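Local coordinates for N5-carboxyaminoimidazole ribonucleotide synthetase (Bacillus anthracis, PDB 3QFF), which probably carboxylates aminoimidazole ribonucleotide with bicarbonate at the expense of ATP in purine biosynthesis, at residues T46-P50 against C51-A55. Residues are numbered along the deposited sequence; the frame is centred on the assembly and turned at random.
Sequences TKNSP and CAQVA
Ser49 heads a single helical turn, an ST motif with Ala52 and Gln53, in the loop that joins strands 39-44 and 57-60 of the parallel sheet. OG of Ser49 accepts a hydrogen bond from the backbone N of Ala52 at 3.2 Å, nearly straight at 160°. A chi1 of 62° places this hydroxyl between its own backbone N and carbonyl carbon and turns it toward the N of Ala52; it also lies 3.4 Å from CB of Ala52. The carbonyl O of Ser49 accepts a hydrogen bond from the backbone N of Gln53 at 3.1 Å, a more bent bond that closes the turn, while Pro50 fills the first position after Ser49.

Gln53 then folds back over the entry to the turn. Its CG, beside the backbone N (chi1 -72°), and the extended chain beyond carry NE2 to the carbonyl O of Asn48 at 3.0 Å. That oxygen lies in the plane of the Gln53 amide, whereas NE2 stands above the Asn48 carbonyl plane. CG of Gln53 also passes 3.5 Å from OD1 of Asn48. NE2 has a second acceptor, the backbone O of Gly345, and Arg27 bonds to the O of Pro50, tying the turn to helix 24-35. A backbone bond from Cys51 to Gly22 sets this ST motif, between two parallel strands, next to what is probably the glycine-rich turn of a Rossmann-like preATP-grasp domain.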
loop_
_atom_site.group_PDB
_atom_site.type_symbol
_atom_site.label_atom_id
_atom_site.label_comp_id
_atom_site.label_asym_id
_atom_site.label_seq_id
_atom_site.Cartn_x
_atom_site.Cartn_y
_atom_site.Cartn_z
ATOM N N THR A 46 0.223 5.305 24.960
ATOM C CA THR A 46 1.598 4.792 24.979
ATOM C C THR A 46 2.441 5.482 23.913
ATOM O O THR A 46 1.965 5.712 22.806
ATOM C CB THR A 46 1.631 3.270 24.730
ATOM O OG1 THR A 46 0.659 2.630 25.564
ATOM C CG2 THR A 46 3.011 2.695 25.045
ATOM N N LYS A 47 3.684 5.809 24.255
ATOM C CA LYS A 47 4.642 6.371 23.299
ATOM C C LYS A 47 5.093 5.320 22.284
ATOM O O LYS A 47 5.057 4.123 22.564
ATOM C CB LYS A 47 5.854 6.974 24.032
ATOM C CG LYS A 47 6.829 7.740 23.120
ATOM C CD LYS A 47 7.275 9.073 23.728
ATOM C CE LYS A 47 8.590 8.932 24.481
ATOM N NZ LYS A 47 9.759 9.078 23.553
ATOM N N ASN A 48 5.517 5.784 21.109
ATOM C CA ASN A 48 6.007 4.917 20.039
ATOM C C ASN A 48 4.998 3.821 19.634
ATOM O O ASN A 48 5.387 2.683 19.321
ATOM C CB ASN A 48 7.375 4.319 20.434
ATOM C CG ASN A 48 8.139 3.756 19.252
ATOM O OD1 ASN A 48 8.190 4.355 18.170
ATOM N ND2 ASN A 48 8.749 2.593 19.456
ATOM N N SER A 49 3.705 4.162 19.645
ATOM C CA SER A 49 2.659 3.223 19.202
ATOM C C SER A 49 2.860 2.848 17.731
ATOM O O SER A 49 3.629 3.509 17.037
ATOM C CB SER A 49 1.253 3.802 19.419
ATOM O OG SER A 49 1.051 4.975 18.660
ATOM N N PRO A 50 2.204 1.765 17.258
ATOM C CA PRO A 50 2.279 1.433 15.837
ATOM C C PRO A 50 1.938 2.607 14.922
ATOM O O PRO A 50 2.621 2.811 13.914
ATOM C CB PRO A 50 1.240 0.322 15.690
ATOM C CG PRO A 50 1.332 -0.400 16.985
ATOM C CD PRO A 50 1.523 0.696 18.019
ATOM N N CYS A 51 0.914 3.388 15.275
ATOM C CA CYS A 51 0.522 4.499 14.406
ATOM C C CYS A 51 1.529 5.654 14.508
ATOM O O CYS A 51 1.905 6.238 13.499
ATOM C CB CYS A 51 -0.915 4.946 14.703
ATOM S SG CYS A 51 -1.507 6.286 13.654
ATOM N N ALA A 52 2.000 5.948 15.716
ATOM C CA ALA A 52 3.017 6.995 15.910
ATOM C C ALA A 52 4.285 6.759 15.091
ATOM O O ALA A 52 4.985 7.706 14.731
ATOM C CB ALA A 52 3.374 7.144 17.414
ATOM N N GLN A 53 4.594 5.492 14.826
ATOM C CA GLN A 53 5.764 5.136 14.017
ATOM C C GLN A 53 5.645 5.602 12.568
ATOM O O GLN A 53 6.623 5.576 11.824
ATOM C CB GLN A 53 5.997 3.633 14.059
ATOM C CG GLN A 53 6.532 3.146 15.394
ATOM C CD GLN A 53 6.408 1.659 15.547
ATOM O OE1 GLN A 53 6.584 0.905 14.584
ATOM N NE2 GLN A 53 6.091 1.216 16.758
ATOM N N VAL A 54 4.440 6.009 12.176
ATOM C CA VAL A 54 4.201 6.539 10.844
ATOM C C VAL A 54 3.608 7.950 10.895
ATOM O O VAL A 54 3.359 8.543 9.864
ATOM C CB VAL A 54 3.332 5.573 9.961
ATOM C CG1 VAL A 54 3.976 4.194 9.861
ATOM C CG2 VAL A 54 1.941 5.424 10.505
ATOM N N ALA A 55 3.416 8.505 12.089
ATOM C CA ALA A 55 2.760 9.811 12.216
ATOM C C ALA A 55 3.752 10.968 12.190
ATOM O O ALA A 55 4.921 10.790 12.540
ATOM C CB ALA A 55 1.920 9.867 13.492
#